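Local coordinates for aspartate aminotransferase, cytoplasmic (Schizosaccharomyces pombe 972h-, PDB 6JPK), which catalyses the pyridoxal 5'-phosphate-dependent transfer of the amino group of L-aspartate to 2-oxoglutarate, yielding oxaloacetate and L-glutamate, at residues F165-E168 against G169-T173; P156-A160 against K161-F165; S204-E207 against S208-S211; Y132-N135 against P136-P139. The protein carries 1 engineered substitution. All coordinates share one frame; numbering follows the deposited sequence.

Contact 1: F165-E168 against G169-T173; sequences FDYE and GMLST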
loop_
_atom_site.group_PDB
_atom_site.type_symbol
_atom_site.label_atom_id
_atom_site.label_comp_id
_atom_site.label_asym_id
_atom_site.label_seq_id
_atom_site.Cartn_x
_atom_site.Cartn_y
_atom_site.Cartn_z
ATOM N N PHE A 165 29.366 -16.811 -7.234
ATOM C CA PHE A 165 28.659 -16.001 -8.216
ATOM C C PHE A 165 29.110 -16.395 -9.620
ATOM O O PHE A 165 30.309 -16.419 -9.912
ATOM C CB PHE A 165 28.924 -14.514 -7.933
ATOM C CG PHE A 165 28.595 -13.573 -9.087
ATOM C CD1 PHE A 165 27.375 -13.631 -9.743
ATOM C CD2 PHE A 165 29.508 -12.605 -9.477
ATOM C CE1 PHE A 165 27.084 -12.760 -10.799
ATOM C CE2 PHE A 165 29.224 -11.717 -10.529
ATOM C CZ PHE A 165 28.015 -11.801 -11.194
ATOM N N ASP A 166 28.141 -16.708 -10.485
ATOM C CA ASP A 166 28.414 -17.104 -11.870
ATOM C C ASP A 166 28.637 -15.846 -12.716
ATOM O O ASP A 166 27.813 -15.434 -13.536
ATOM C CB ASP A 166 27.275 -17.963 -12.405
ATOM C CG ASP A 166 27.592 -18.584 -13.753
ATOM O OD1 ASP A 166 28.650 -18.248 -14.339
ATOM O OD2 ASP A 166 26.772 -19.401 -14.235
ATOM N N TYR A 167 29.795 -15.236 -12.494
ATOM C CA TYR A 167 30.150 -13.998 -13.184
ATOM C C TYR A 167 30.151 -14.177 -14.701
ATOM O O TYR A 167 29.590 -13.355 -15.437
ATOM C CB TYR A 167 31.516 -13.530 -12.682
ATOM C CG TYR A 167 32.183 -12.488 -13.527
ATOM C CD1 TYR A 167 31.682 -11.188 -13.594
ATOM C CD2 TYR A 167 33.330 -12.793 -14.252
ATOM C CE1 TYR A 167 32.308 -10.219 -14.372
ATOM C CE2 TYR A 167 33.964 -11.835 -15.033
ATOM C CZ TYR A 167 33.454 -10.553 -15.085
ATOM O OH TYR A 167 34.092 -9.612 -15.861
ATOM N N GLU A 168 30.791 -15.241 -15.191
ATOM C CA GLU A 168 30.905 -15.413 -16.639
ATOM C C GLU A 168 29.546 -15.674 -17.282
ATOM O O GLU A 168 29.277 -15.193 -18.386
ATOM C CB GLU A 168 31.882 -16.545 -16.967
ATOM C CG GLU A 168 33.335 -16.282 -16.532
ATOM C CD GLU A 168 34.037 -15.179 -17.329
ATOM O OE1 GLU A 168 33.624 -14.892 -18.477
ATOM O OE2 GLU A 168 35.016 -14.602 -16.804
ATOM N N GLY A 169 28.674 -16.430 -16.609
ATOM C CA GLY A 169 27.333 -16.640 -17.138
ATOM C C GLY A 169 26.496 -15.372 -17.172
ATOM O O GLY A 169 25.798 -15.104 -18.156
ATOM N N MET A 170 26.540 -14.575 -16.100
ATOM C CA MET A 170 25.821 -13.302 -16.105
ATOM C C MET A 170 26.342 -12.375 -17.204
ATOM O O MET A 170 25.564 -11.799 -17.973
ATOM C CB MET A 170 25.933 -12.631 -14.732
ATOM C CG MET A 170 25.354 -11.213 -14.690
ATOM S SD MET A 170 25.216 -10.578 -13.009
ATOM C CE MET A 170 24.344 -9.015 -13.305
ATOM N N LEU A 171 27.664 -12.214 -17.284
ATOM C CA LEU A 171 28.254 -11.355 -18.308
ATOM C C LEU A 171 27.830 -11.794 -19.705
ATOM O O LEU A 171 27.500 -10.964 -20.563
ATOM C CB LEU A 171 29.779 -11.390 -18.186
ATOM C CG LEU A 171 30.561 -10.075 -18.226
ATOM C CD1 LEU A 171 30.225 -9.358 -19.479
ATOM C CD2 LEU A 171 30.232 -9.193 -17.028
ATOM N N SER A 172 27.831 -13.103 -19.948
ATOM C CA SER A 172 27.500 -13.599 -21.272
ATOM C C SER A 172 26.048 -13.295 -21.620
ATOM O O SER A 172 25.741 -12.916 -22.758
ATOM C CB SER A 172 27.798 -15.099 -21.337
ATOM O OG SER A 172 27.313 -15.648 -22.538
ATOM N N THR A 173 25.146 -13.428 -20.644
ATOM C CA THR A 173 23.745 -13.081 -20.870
ATOM C C THR A 173 23.581 -11.586 -21.134
ATOM O O THR A 173 22.803 -11.189 -22.010
ATOM C CB THR A 173 22.892 -13.531 -19.678
ATOM O OG1 THR A 173 22.934 -14.960 -19.586
ATOM C CG2 THR A 173 21.427 -13.102 -19.841
#
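F165 and M170 meet ring edge to sulfur. M170 SD lies near the plane of the F165 ring, 3.6 Å from its CZ. This is a Met-aromatic contact at the rim of the ring. One face of the same ring is covered instead by the backbone N of Y167. The M170 chain runs extended from a CG that is anti to the backbone N (chi1 173°), and this carries SD out to the ring.
Y167 and L171 lie one helical turn apart, side by side and pointing the same way. L171 CD2 approaches Y167 CE1 obliquely, at 3.5 Å. Y167 OH is bonded to S204 OG of helix 199-211, which fixes the far end of the ring.
D166 is the N-cap of helix 167-176. Its OD1 accepts from G169 N at 2.9 Å, with the donor 55° above the carboxylate plane. Its backbone O takes M170 N at 3.0 Å, and Y167 O takes L171 N at 2.9 Å. With an alanine at D166, G169 N would probably be left without its capping acceptor.
F165, M170 and L171 are buried, whereas E168 and S172 are exposed, so the first turns have an apolar and a polar side. The D166 carboxylate sits at the positive end of the helix dipole, which probably favours its ionised form.

Contact 2: P156-A160 against K161-F165; sequences PYWDA and KNRSF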
loop_
_atom_site.group_PDB
_atom_site.type_symbol
_atom_site.label_atom_id
_atom_site.label_comp_id
_atom_site.label_asym_id
_atom_site.label_seq_id
_atom_site.Cartn_x
_atom_site.Cartn_y
_atom_site.Cartn_z
ATOM N N PRO A 156 22.213 -16.006 -15.400
ATOM C CA PRO A 156 22.798 -16.932 -14.415
ATOM C C PRO A 156 23.398 -16.170 -13.242
ATOM O O PRO A 156 23.929 -15.067 -13.403
ATOM C CB PRO A 156 23.887 -17.662 -15.217
ATOM C CG PRO A 156 23.488 -17.495 -16.645
ATOM C CD PRO A 156 22.811 -16.158 -16.732
ATOM N N TYR A 157 23.298 -16.758 -12.046
ATOM C CA TYR A 157 23.840 -16.079 -10.872
ATOM C C TYR A 157 24.550 -17.030 -9.909
ATOM O O TYR A 157 25.679 -16.764 -9.490
ATOM C CB TYR A 157 22.736 -15.309 -10.130
ATOM C CG TYR A 157 23.329 -14.253 -9.241
ATOM C CD1 TYR A 157 23.652 -14.533 -7.915
ATOM C CD2 TYR A 157 23.627 -12.990 -9.740
ATOM C CE1 TYR A 157 24.235 -13.576 -7.104
ATOM C CE2 TYR A 157 24.213 -12.018 -8.935
ATOM C CZ TYR A 157 24.511 -12.315 -7.617
ATOM O OH TYR A 157 25.092 -11.359 -6.808
ATOM N N TRP A 158 23.907 -18.127 -9.536
ATOM C CA TRP A 158 24.512 -19.084 -8.617
ATOM C C TRP A 158 25.262 -20.143 -9.414
ATOM O O TRP A 158 24.665 -20.851 -10.224
ATOM C CB TRP A 158 23.452 -19.730 -7.726
ATOM C CG TRP A 158 23.980 -20.755 -6.724
ATOM C CD1 TRP A 158 23.719 -22.105 -6.703
ATOM C CD2 TRP A 158 24.831 -20.498 -5.597
ATOM N NE1 TRP A 158 24.360 -22.692 -5.630
ATOM C CE2 TRP A 158 25.041 -21.726 -4.937
ATOM C CE3 TRP A 158 25.421 -19.342 -5.073
ATOM C CZ2 TRP A 158 25.823 -21.830 -3.784
ATOM C CZ3 TRP A 158 26.196 -19.447 -3.933
ATOM C CH2 TRP A 158 26.395 -20.683 -3.304
ATOM N N ASP A 159 26.565 -20.247 -9.178
ATOM C CA ASP A 159 27.401 -21.316 -9.725
ATOM C C ASP A 159 27.452 -22.412 -8.664
ATOM O O ASP A 159 28.213 -22.317 -7.701
ATOM C CB ASP A 159 28.786 -20.762 -10.069
ATOM C CG ASP A 159 29.781 -21.833 -10.523
ATOM O OD1 ASP A 159 29.507 -23.052 -10.422
ATOM O OD2 ASP A 159 30.869 -21.432 -10.988
ATOM N N ALA A 160 26.630 -23.454 -8.830
ATOM C CA ALA A 160 26.439 -24.419 -7.747
ATOM C C ALA A 160 27.690 -25.261 -7.509
ATOM O O ALA A 160 28.037 -25.554 -6.356
ATOM C CB ALA A 160 25.233 -25.313 -8.050
ATOM N N LYS A 161 28.387 -25.652 -8.581
ATOM C CA LYS A 161 29.608 -26.440 -8.427
ATOM C C LYS A 161 30.659 -25.695 -7.612
ATOM O O LYS A 161 31.317 -26.282 -6.745
ATOM C CB LYS A 161 30.176 -26.810 -9.799
ATOM C CG LYS A 161 31.484 -27.600 -9.733
ATOM C CD LYS A 161 31.398 -28.922 -10.521
ATOM C CE LYS A 161 30.297 -29.860 -9.976
ATOM N NZ LYS A 161 30.238 -31.183 -10.683
ATOM N N ASN A 162 30.845 -24.406 -7.881
ATOM C CA ASN A 162 31.839 -23.629 -7.152
ATOM C C ASN A 162 31.258 -22.873 -5.960
ATOM O O ASN A 162 32.011 -22.204 -5.248
ATOM C CB ASN A 162 32.540 -22.671 -8.116
ATOM C CG ASN A 162 33.280 -23.420 -9.221
ATOM O OD1 ASN A 162 34.013 -24.372 -8.945
ATOM N ND2 ASN A 162 33.063 -23.020 -10.473
ATOM N N ARG A 163 29.954 -22.991 -5.714
ATOM C CA ARG A 163 29.263 -22.261 -4.645
ATOM C C ARG A 163 29.669 -20.785 -4.645
ATOM O O ARG A 163 30.125 -20.229 -3.643
ATOM C CB ARG A 163 29.511 -22.929 -3.286
ATOM C CG ARG A 163 29.030 -24.405 -3.261
ATOM C CD ARG A 163 29.652 -25.242 -2.156
ATOM N NE ARG A 163 28.804 -26.390 -1.821
ATOM C CZ ARG A 163 29.039 -27.255 -0.833
ATOM N NH1 ARG A 163 30.122 -27.142 -0.055
ATOM N NH2 ARG A 163 28.184 -28.253 -0.626
ATOM N N SER A 164 29.514 -20.145 -5.800
ATOM C CA SER A 164 29.950 -18.765 -5.958
ATOM C C SER A 164 29.054 -18.079 -6.979
ATOM O O SER A 164 28.113 -18.677 -7.517
ATOM C CB SER A 164 31.415 -18.707 -6.388
ATOM O OG SER A 164 31.573 -19.386 -7.628
ATOM N N PHE A 165 29.366 -16.811 -7.234
ATOM C CA PHE A 165 28.659 -16.001 -8.216
ATOM C C PHE A 165 29.110 -16.395 -9.620
ATOM O O PHE A 165 30.309 -16.419 -9.912
ATOM C CB PHE A 165 28.924 -14.514 -7.933
ATOM C CG PHE A 165 28.595 -13.573 -9.087
ATOM C CD1 PHE A 165 27.375 -13.631 -9.743
ATOM C CD2 PHE A 165 29.508 -12.605 -9.477
ATOM C CE1 PHE A 165 27.084 -12.760 -10.799
ATOM C CE2 PHE A 165 29.224 -11.717 -10.529
ATOM C CZ PHE A 165 28.015 -11.801 -11.194
HETATM O O HOH W 1 31.469 -18.850 -10.878
#
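D159 OD2 is gripped by two donors. N162 ND2 reaches it at 2.8 Å, on the syn side but tilted out of the carboxylate plane. A water donates to it at 2.7 Å and also to F165 O, linking the two strands. The other oxygen, D159 OD1, accepts N162 N at 3.2 Å from well above the plane. D159 CG is anti to the backbone N (chi1 174°), which points the carboxylate at N162 in the turn.
The segments form a beta hairpin at one edge of the large mixed sheet. D159 and S164 are a hydrogen-bonded antiparallel pair; D159 N to S164 O is 2.8 Å. R163 and S164 both face D159, a G1 beta bulge. R163 has positive phi (46°), a backbone shape more often taken by glycine.
W158 lies alongside R163, with its CH2 3.5 Å from R163 CA, and S164 N sits over one face of the indole, toward its rim. The R163 guanidinium extends further, to S346 O and the ring of W347.
F165 CD1 sits 3.6 Å above the centre of the Y157 ring, with the two ring planes at 42°. Y157 OH bonds to I195 O, and H190 stacks on the Y157 ring.

Contact 3: S204-E207 against S208-S211; sequences SIFE and SLLS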
loop_
_atom_site.group_PDB
_atom_site.type_symbol
_atom_site.label_atom_id
_atom_site.label_comp_id
_atom_site.label_asym_id
_atom_site.label_seq_id
_atom_site.Cartn_x
_atom_site.Cartn_y
_atom_site.Cartn_z
ATOM N N SER A 204 33.051 -4.507 -14.725
ATOM C CA SER A 204 32.872 -5.219 -15.988
ATOM C C SER A 204 31.389 -5.420 -16.310
ATOM O O SER A 204 30.986 -5.334 -17.476
ATOM C CB SER A 204 33.615 -6.550 -15.913
ATOM O OG SER A 204 33.228 -7.420 -16.958
ATOM N N ILE A 205 30.562 -5.680 -15.294
ATOM C CA ILE A 205 29.119 -5.780 -15.511
ATOM C C ILE A 205 28.562 -4.458 -16.042
ATOM O O ILE A 205 27.778 -4.433 -17.000
ATOM C CB ILE A 205 28.410 -6.214 -14.215
ATOM C CG1 ILE A 205 28.680 -7.686 -13.912
ATOM C CG2 ILE A 205 26.903 -5.977 -14.310
ATOM C CD1 ILE A 205 28.301 -8.075 -12.484
ATOM N N PHE A 206 28.956 -3.340 -15.426
ATOM C CA PHE A 206 28.470 -2.034 -15.880
ATOM C C PHE A 206 28.900 -1.753 -17.311
ATOM O O PHE A 206 28.109 -1.247 -18.117
ATOM C CB PHE A 206 28.973 -0.921 -14.954
ATOM C CG PHE A 206 28.383 -0.961 -13.572
ATOM C CD1 PHE A 206 27.123 -1.498 -13.359
ATOM C CD2 PHE A 206 29.098 -0.467 -12.485
ATOM C CE1 PHE A 206 26.576 -1.528 -12.087
ATOM C CE2 PHE A 206 28.557 -0.494 -11.206
ATOM C CZ PHE A 206 27.295 -1.026 -11.008
ATOM N N GLU A 207 30.149 -2.084 -17.650
ATOM C CA GLU A 207 30.645 -1.851 -19.005
ATOM C C GLU A 207 29.779 -2.557 -20.046
ATOM O O GLU A 207 29.426 -1.976 -21.079
ATOM C CB GLU A 207 32.101 -2.316 -19.121
ATOM C CG GLU A 207 32.692 -2.138 -20.517
ATOM C CD GLU A 207 33.317 -3.417 -21.075
ATOM O OE1 GLU A 207 34.023 -4.122 -20.313
ATOM O OE2 GLU A 207 33.095 -3.719 -22.277
ATOM N N SER A 208 29.443 -3.823 -19.803
ATOM C CA SER A 208 28.658 -4.560 -20.787
ATOM C C SER A 208 27.204 -4.094 -20.812
ATOM O O SER A 208 26.586 -4.054 -21.884
ATOM C CB SER A 208 28.748 -6.057 -20.510
ATOM O OG SER A 208 30.053 -6.536 -20.790
ATOM N N LEU A 209 26.639 -3.737 -19.645
ATOM C CA LEU A 209 25.289 -3.175 -19.622
ATOM C C LEU A 209 25.201 -1.903 -20.460
ATOM O O LEU A 209 24.226 -1.701 -21.191
ATOM C CB LEU A 209 24.848 -2.885 -18.181
ATOM C CG LEU A 209 24.495 -4.048 -17.247
ATOM C CD1 LEU A 209 24.504 -3.566 -15.790
ATOM C CD2 LEU A 209 23.132 -4.637 -17.591
ATOM N N LEU A 210 26.204 -1.023 -20.360
ATOM C CA LEU A 210 26.182 0.204 -21.157
ATOM C C LEU A 210 26.440 -0.082 -22.633
ATOM O O LEU A 210 25.833 0.550 -23.502
ATOM C CB LEU A 210 27.214 1.199 -20.636
ATOM C CG LEU A 210 27.140 1.460 -19.133
ATOM C CD1 LEU A 210 28.476 1.969 -18.685
ATOM C CD2 LEU A 210 26.050 2.428 -18.773
ATOM N N SER A 211 27.348 -1.016 -22.935
ATOM C CA SER A 211 27.628 -1.354 -24.328
ATOM C C SER A 211 26.382 -1.872 -25.044
ATOM O O SER A 211 26.221 -1.650 -26.250
ATOM C CB SER A 211 28.744 -2.391 -24.395
ATOM O OG SER A 211 29.097 -2.646 -25.733
HETATM O O HOH W 2 32.469 -6.384 -19.765
HETATM O O HOH W 3 30.859 -5.666 -23.514
#
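Four successive i to i+4 backbone bonds join 204-207 to 208-211, from S208 N to S204 O at 3.2 Å through to S211 N to E207 O at 2.9 Å. On the buried side I205 and L209 lie side by side, and I205 CG2 touches L209 CD1 at 3.7 Å. The same L209 CD1 meets the F206 ring at its edge, at CD1. F240 also packs on that ring, edge to face.
L210 CG lies beside its own backbone N (chi1 -51°), which sets it 3.0 Å from F206 O, a tight approach. An alanine at L210 is likely to open a gap beside the F206 carbonyl and to lose the packing on Y243 and K245.
The polar side is bridged by water. One water accepts from S208 OG at 2.6 Å and donates to S204 O and to E207 OE1 (2.8 Å). A second water donates to S208 OG at 3.0 Å and more distantly to E207 OE2.
L209 packs on F183 and L185 of one strand and on V216 of another. Helix 199-211 is the helix of a beta-alpha-beta unit, linking parallel strands 182-186 and 215-220.

Contact 4: Y132-N135 against P136-P139; sequences YISN and PTWP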
loop_
_atom_site.group_PDB
_atom_site.type_symbol
_atom_site.label_atom_id
_atom_site.label_comp_id
_atom_site.label_asym_id
_atom_site.label_seq_id
_atom_site.Cartn_x
_atom_site.Cartn_y
_atom_site.Cartn_z
ATOM N N TYR A 132 15.231 -8.853 -17.238
ATOM C CA TYR A 132 16.138 -9.918 -16.840
ATOM C C TYR A 132 16.356 -9.858 -15.334
ATOM O O TYR A 132 16.737 -8.813 -14.799
ATOM C CB TYR A 132 17.483 -9.808 -17.564
ATOM C CG TYR A 132 17.454 -10.282 -18.999
ATOM C CD1 TYR A 132 16.781 -9.550 -19.976
ATOM C CD2 TYR A 132 18.108 -11.455 -19.382
ATOM C CE1 TYR A 132 16.753 -9.973 -21.293
ATOM C CE2 TYR A 132 18.086 -11.889 -20.701
ATOM C CZ TYR A 132 17.402 -11.142 -21.648
ATOM O OH TYR A 132 17.371 -11.549 -22.958
ATOM N N ILE A 133 16.119 -10.983 -14.665
ATOM C CA ILE A 133 16.284 -11.123 -13.228
ATOM C C ILE A 133 17.279 -12.248 -12.962
ATOM O O ILE A 133 17.482 -13.132 -13.793
ATOM C CB ILE A 133 14.941 -11.413 -12.536
ATOM C CG1 ILE A 133 14.492 -12.842 -12.875
ATOM C CG2 ILE A 133 13.889 -10.404 -12.987
ATOM C CD1 ILE A 133 13.117 -13.179 -12.348
ATOM N N SER A 134 17.909 -12.213 -11.785
ATOM C CA SER A 134 18.941 -13.201 -11.506
ATOM C C SER A 134 18.315 -14.583 -11.304
ATOM O O SER A 134 17.167 -14.720 -10.868
ATOM C CB SER A 134 19.767 -12.805 -10.274
ATOM O OG SER A 134 18.998 -12.839 -9.079
ATOM N N ASN A 135 19.084 -15.614 -11.641
ATOM C CA ASN A 135 18.683 -16.993 -11.382
ATOM C C ASN A 135 19.610 -17.587 -10.330
ATOM O O ASN A 135 20.756 -17.946 -10.648
ATOM C CB ASN A 135 18.734 -17.814 -12.675
ATOM C CG ASN A 135 18.139 -19.200 -12.502
ATOM O OD1 ASN A 135 17.569 -19.518 -11.455
ATOM N ND2 ASN A 135 18.260 -20.025 -13.532
ATOM N N PRO A 136 19.182 -17.710 -9.053
ATOM C CA PRO A 136 17.851 -17.417 -8.503
ATOM C C PRO A 136 17.656 -15.976 -8.040
ATOM O O PRO A 136 18.624 -15.210 -7.954
ATOM C CB PRO A 136 17.777 -18.351 -7.287
ATOM C CG PRO A 136 19.203 -18.335 -6.775
ATOM C CD PRO A 136 20.063 -18.311 -8.032
ATOM N N THR A 137 16.416 -15.609 -7.721
ATOM C CA THR A 137 16.149 -14.313 -7.110
ATOM C C THR A 137 14.925 -14.445 -6.216
ATOM O O THR A 137 14.288 -15.501 -6.147
ATOM C CB THR A 137 15.935 -13.214 -8.162
ATOM O OG1 THR A 137 15.933 -11.932 -7.520
ATOM C CG2 THR A 137 14.601 -13.409 -8.896
ATOM N N TRP A 138 14.588 -13.353 -5.547
ATOM C CA TRP A 138 13.324 -13.234 -4.835
ATOM C C TRP A 138 12.166 -13.559 -5.782
ATOM O O TRP A 138 12.021 -12.892 -6.820
ATOM C CB TRP A 138 13.195 -11.817 -4.284
ATOM C CG TRP A 138 12.000 -11.590 -3.441
ATOM C CD1 TRP A 138 11.451 -12.452 -2.534
ATOM C CD2 TRP A 138 11.186 -10.414 -3.423
ATOM N NE1 TRP A 138 10.344 -11.880 -1.950
ATOM C CE2 TRP A 138 10.161 -10.628 -2.480
ATOM C CE3 TRP A 138 11.229 -9.195 -4.112
ATOM C CZ2 TRP A 138 9.185 -9.667 -2.207
ATOM C CZ3 TRP A 138 10.258 -8.242 -3.839
ATOM C CH2 TRP A 138 9.251 -8.486 -2.896
ATOM N N PRO A 139 11.349 -14.580 -5.486
ATOM C CA PRO A 139 10.379 -15.071 -6.491
ATOM C C PRO A 139 9.343 -14.043 -6.924
ATOM O O PRO A 139 8.814 -14.146 -8.040
ATOM C CB PRO A 139 9.714 -16.267 -5.788
ATOM C CG PRO A 139 10.709 -16.683 -4.717
ATOM C CD PRO A 139 11.337 -15.391 -4.254
#
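The flat carbonyl group of P136 is met from above by S134. S134 OG donates to P136 O at 2.7 Å, from 40° out of the carbonyl plane. On the amide of N135, OD1 lies 3.4 Å from P136 N. The peptide bond between N135 and P136 is cis, and it brings their CA atoms to 3.0 Å.
This is the turn at the C-terminal end of strand 131-135, in the central sheet of the aminotransferase fold. It leads to W138, which by similarity binds L-aspartate. The chain bends sharply at the cis bond, and the T137 side chain points toward I133.
T137 and I133 cross at about a right angle, with I133 CD1 3.8 Å from T137 CG2. T137 OG1, placed anti to the backbone N (chi1 -169°), turns to H186 NE2 and H141 ND1. S134 OG has a second partner in H190 NE2. The two hydroxyls therefore tie the turn to three histidines. P136 also packs on W158 of the neighbouring strand and on T193.
T137 CB lies 3.2 Å from S134 OG.

How the contacts relate
Contacts 1 and 2 share F165 and are joined by a probable hydrogen bond from D166 N to Y157 O, 2.7 Å. Strand 164-165 passes directly into helix 167-176. Contact 1 meets contact 3 helix to helix: L171 CD1 is 3.1 Å from S208 OG. Contacts 2 and 4 lie on neighbouring strands, with Y157 CB 3.3 Å from N135 O. Contacts 3 and 4 do not touch; their nearest atoms are about 8 Å apart. Contact 4 is closest to the probable aspartate site, since it holds W138 and the T137 side chain is about 6 Å from that of N191. Y157 of contact 2 is about 9 Å from N191, side chain to side chain. Contacts 1 and 3 lie away from the site.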